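Local coordinates for pyrethroid hydrolase (Sphingobium faniae, PDB 5Y5R), which hydrolyses the carboxylester bond of pyrethroid insecticides, splitting cypermethrin into its alcohol and its cyclopropanecarboxylic acid, at residues A[148-151]-A[152-156]. Residues are numbered along the deposited sequence; the frame is centred on the assembly and turned at random.
With 8NL ((2-methyl-3-phenyl-phenyl)methyl (1~{S})-3-[(~{E})-2-chloranyl-3,3,3-tris(fluoranyl)prop-1-enyl]-2,2-dimethyl-cyclopropane-1-carboxylate), chain G.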
ATOM      1  N   LEU A 148     -11.189  21.050  -1.042  1.00 19.27           N
ATOM      2  CA  LEU A 148     -10.158  20.628  -1.996  1.00 17.15           C
ATOM      3  C   LEU A 148      -8.746  20.917  -1.487  1.00 19.03           C
ATOM      4  O   LEU A 148      -7.875  20.042  -1.521  1.00 19.03           O
ATOM      5  CB  LEU A 148     -10.391  21.341  -3.330  1.00 21.37           C
ATOM      6  CG  LEU A 148     -11.772  20.920  -3.839  1.00 19.25           C
ATOM      7  CD1 LEU A 148     -12.190  21.608  -5.166  1.00 27.39           C
ATOM      8  CD2 LEU A 148     -11.842  19.405  -3.932  1.00 22.36           C
ATOM      9  N   GLU A 149      -8.499  22.143  -1.022  1.00 18.24           N
ATOM     10  CA  GLU A 149      -7.155  22.493  -0.565  1.00 22.16           C
ATOM     11  C   GLU A 149      -6.763  21.653   0.640  1.00 21.13           C
ATOM     12  O   GLU A 149      -5.600  21.263   0.782  1.00 20.90           O
ATOM     13  CB  GLU A 149      -7.071  23.983  -0.232  1.00 21.60           C
ATOM     14  CG  GLU A 149      -5.745  24.472   0.409  1.00 18.69           C
ATOM     15  CD  GLU A 149      -4.494  24.204  -0.450  1.00 24.36           C
ATOM     16  OE1 GLU A 149      -4.637  23.830  -1.624  1.00 25.49           O
ATOM     17  OE2 GLU A 149      -3.361  24.380   0.053  1.00 30.15           O
ATOM     18  N   ARG A 150      -7.715  21.393   1.542  1.00 18.80           N
ATOM     19  CA  ARG A 150      -7.441  20.475   2.644  1.00 18.17           C
ATOM     20  C   ARG A 150      -7.059  19.093   2.126  1.00 18.49           C
ATOM     21  O   ARG A 150      -6.147  18.450   2.659  1.00 20.37           O
ATOM     22  CB  ARG A 150      -8.671  20.373   3.543  1.00 16.55           C
ATOM     23  CG  ARG A 150      -8.398  19.823   4.886  1.00 20.04           C
ATOM     24  CD  ARG A 150      -7.562  20.773   5.696  1.00 17.79           C
ATOM     25  NE  ARG A 150      -7.087  20.120   6.909  1.00 26.72           N
ATOM     26  CZ  ARG A 150      -5.825  20.155   7.313  1.00 20.37           C
ATOM     27  NH1 ARG A 150      -4.953  20.848   6.609  1.00 19.71           N
ATOM     28  NH2 ARG A 150      -5.450  19.523   8.413  1.00 22.85           N
ATOM     29  N   LEU A 151      -7.771  18.603   1.104  1.00 15.17           N
ATOM     30  CA  LEU A 151      -7.464  17.294   0.547  1.00 11.58           C
ATOM     31  C   LEU A 151      -6.062  17.267  -0.013  1.00 19.73           C
ATOM     32  O   LEU A 151      -5.339  16.277   0.159  1.00 21.25           O
ATOM     33  CB  LEU A 151      -8.449  16.907  -0.560  1.00 19.13           C
ATOM     34  CG  LEU A 151      -9.881  16.576  -0.195  1.00 22.40           C
ATOM     35  CD1 LEU A 151     -10.733  16.426  -1.472  1.00 14.47           C
ATOM     36  CD2 LEU A 151      -9.892  15.298   0.649  1.00 23.05           C
ATOM     37  N   ARG A 152      -5.675  18.339  -0.718  1.00 21.40           N
ATOM     38  CA  ARG A 152      -4.345  18.412  -1.321  1.00 20.86           C
ATOM     39  C   ARG A 152      -3.259  18.472  -0.258  1.00 20.47           C
ATOM     40  O   ARG A 152      -2.290  17.691  -0.291  1.00 21.83           O
ATOM     41  CB  ARG A 152      -4.217  19.647  -2.209  1.00 21.23           C
ATOM     42  CG  ARG A 152      -2.871  19.678  -2.975  1.00 26.73           C
ATOM     43  CD  ARG A 152      -2.499  21.081  -3.404  1.00 23.52           C
ATOM     44  NE  ARG A 152      -2.214  22.019  -2.306  1.00 26.28           N
ATOM     45  CZ  ARG A 152      -1.027  22.120  -1.693  1.00 24.71           C
ATOM     46  NH1 ARG A 152      -0.013  21.351  -2.078  1.00 20.73           N
ATOM     47  NH2 ARG A 152      -0.829  23.018  -0.739  1.00 21.82           N
ATOM     48  N   GLU A 153      -3.399  19.403   0.690  1.00 20.63           N
ATOM     49  CA  GLU A 153      -2.314  19.595   1.643  1.00 23.33           C
ATOM     50  C   GLU A 153      -2.154  18.405   2.567  1.00 16.93           C
ATOM     51  O   GLU A 153      -1.069  18.236   3.134  1.00 25.81           O
ATOM     52  CB  GLU A 153      -2.480  20.856   2.480  1.00 22.00           C
ATOM     53  CG  GLU A 153      -3.725  20.946   3.267  1.00 21.17           C
ATOM     54  CD  GLU A 153      -3.977  22.348   3.778  1.00 23.04           C
ATOM     55  OE1 GLU A 153      -3.374  23.324   3.276  1.00 30.93           O
ATOM     56  OE2 GLU A 153      -4.751  22.472   4.730  1.00 22.86           O
ATOM     57  N   VAL A 154      -3.212  17.615   2.770  1.00 20.93           N
ATOM     58  CA  VAL A 154      -3.168  16.435   3.647  1.00 19.80           C
ATOM     59  C   VAL A 154      -2.625  15.207   2.918  1.00 20.86           C
ATOM     60  O   VAL A 154      -1.727  14.516   3.420  1.00 17.07           O
ATOM     61  CB  VAL A 154      -4.562  16.164   4.248  1.00 17.68           C
ATOM     62  CG1 VAL A 154      -4.634  14.853   4.903  1.00 16.52           C
ATOM     63  CG2 VAL A 154      -4.923  17.243   5.262  1.00 17.57           C
ATOM     64  N   PHE A 155      -3.212  14.870   1.767  1.00 19.39           N
ATOM     65  CA  PHE A 155      -2.852  13.664   1.036  1.00 16.36           C
ATOM     66  C   PHE A 155      -1.834  13.858  -0.084  1.00 20.48           C
ATOM     67  O   PHE A 155      -1.142  12.896  -0.408  1.00 17.01           O
ATOM     68  CB  PHE A 155      -4.097  13.042   0.413  1.00 22.53           C
ATOM     69  CG  PHE A 155      -5.058  12.460   1.402  1.00 22.06           C
ATOM     70  CD1 PHE A 155      -4.897  11.163   1.852  1.00 20.57           C
ATOM     71  CD2 PHE A 155      -6.154  13.209   1.857  1.00 25.92           C
ATOM     72  CE1 PHE A 155      -5.807  10.599   2.717  1.00 21.22           C
ATOM     73  CE2 PHE A 155      -7.060  12.655   2.763  1.00 22.27           C
ATOM     74  CZ  PHE A 155      -6.882  11.339   3.182  1.00 19.32           C
HETATM   75  N   MSE A 156      -1.800  15.019  -0.750  1.00 25.96           N
HETATM   76  CA  MSE A 156      -0.992  15.242  -1.985  1.00 22.65           C
HETATM   77  C   MSE A 156       0.064  16.339  -1.810  1.00 23.40           C
HETATM   78  O   MSE A 156       0.512  16.978  -2.775  1.00 28.40           O
HETATM   79  CB  MSE A 156      -1.883  15.639  -3.174  1.00 22.80           C
HETATM   80  CG  MSE A 156      -3.012  14.666  -3.560  1.00 27.00           C
HETATM   81 SE   MSE A 156      -4.512  15.595  -4.481  1.00 47.24          SE
HETATM   82  CE  MSE A 156      -5.816  15.571  -2.970  1.00 20.61           C
TER
HETATM   83  C   8NL G 301      -6.871   8.641  -0.552  1.00 19.02           C
HETATM   84  C8  8NL G 301      -7.171  11.345  -3.561  1.00 19.77           C
HETATM   85  C9  8NL G 301      -8.261  12.092  -3.998  1.00 20.80           C
HETATM   86  C10 8NL G 301      -9.042  12.791  -3.088  1.00 20.64           C
HETATM   87  C11 8NL G 301      -8.676  12.706  -1.746  1.00 26.29           C
HETATM   88  C12 8NL G 301      -7.578  11.955  -1.328  1.00 16.22           C
HETATM   89  C13 8NL G 301      -4.252   7.166  -0.074  1.00 20.51           C
HETATM   90  O   8NL G 301      -4.700   7.128   1.302  1.00 26.62           O
HETATM   91 CL   8NL G 301      -8.620   6.094   7.187  1.00 67.16          CL
HETATM   92  C21 8NL G 301      -7.793   5.865   5.644  1.00 36.44           C
HETATM   93  C22 8NL G 301      -8.547   6.230   4.388  1.00 35.78           C
HETATM   94  F2  8NL G 301      -8.045   7.360   3.921  1.00 35.82           F
HETATM   95  F1  8NL G 301      -8.496   5.295   3.460  1.00 42.35           F
HETATM   96  F   8NL G 301      -9.808   6.402   4.724  1.00 31.88           F
HETATM   97  C20 8NL G 301      -6.531   5.435   5.626  1.00 29.03           C
HETATM   98  C16 8NL G 301      -5.797   5.196   4.324  1.00 32.58           C
HETATM   99  C17 8NL G 301      -4.324   5.053   4.690  1.00 26.84           C
HETATM  100  C18 8NL G 301      -4.411   3.542   4.526  1.00 31.23           C
HETATM  101  C19 8NL G 301      -3.995   5.521   6.117  1.00 27.14           C
HETATM  102  C15 8NL G 301      -4.791   6.161   3.704  1.00 32.19           C
HETATM  103  C14 8NL G 301      -4.713   5.930   2.192  1.00 26.42           C
HETATM  104  O1  8NL G 301      -4.729   4.785   1.738  1.00 24.06           O
HETATM  105  C2  8NL G 301      -4.400   8.479  -0.860  1.00 21.85           C
HETATM  106  C3  8NL G 301      -3.229   8.990  -1.406  1.00 21.87           C
HETATM  107  C4  8NL G 301      -3.211  10.173  -2.145  1.00 17.32           C
HETATM  108  C5  8NL G 301      -4.397  10.857  -2.392  1.00 20.19           C
HETATM  109  C6  8NL G 301      -5.600  10.396  -1.872  1.00 21.04           C
HETATM  110  C1  8NL G 301      -5.601   9.192  -1.111  1.00 20.50           C
HETATM  111  C7  8NL G 301      -6.812  11.242  -2.229  1.00 18.30           C
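Leu151 and Phe155, one turn apart on helix 148-155 of this alpha/beta hydrolase, form part of the pyrethroid pocket and line the biphenyl end of the bound ester 8NL. Leu151 CD2 lies 3.7 Å from 8NL C11 on the terminal phenyl ring, while Phe155 lays one face over the ligand, with 8NL C12 3.6 Å above the ring plane and offset toward its rim. With Phe155 CG anti to its own carbonyl carbon (chi1 -69°), the ring brings its edge to Leu151 O, which lies in the ring plane and also accepts the bond from Phe155 N. Ser78 and His230, the probable charge-relay histidine, hydrogen-bond the ligand, consistent with this pocket being the active site. Leu131 of helix 126-131 packs on both Leu151 and Phe155.

The polar side of the helix carries two i to i+3 salt bridges. Arg152 takes the Glu149 carboxylate side-on: NE reaches Glu149 OE1 at 3.1 Å and NH2 reaches Glu149 OE2 at 3.0 Å, both on the syn side, with the two planes only 31° apart. Arg150 meets Glu153 with its guanidinium nearly perpendicular to the carboxylate (84°); NH1 to Glu153 OE2, at 2.5 Å, is unusually short, so its exact geometry is doubtful. Val154 CG2 sits over the centre of that guanidinium. The two arginines probably offset the repulsion between Glu149 OE2 and Glu153 OE1, 3.4 Å apart. Where the helix ends, the selenomethionine Met156 folds back, placing its CE 3.8 Å from Leu151 CB.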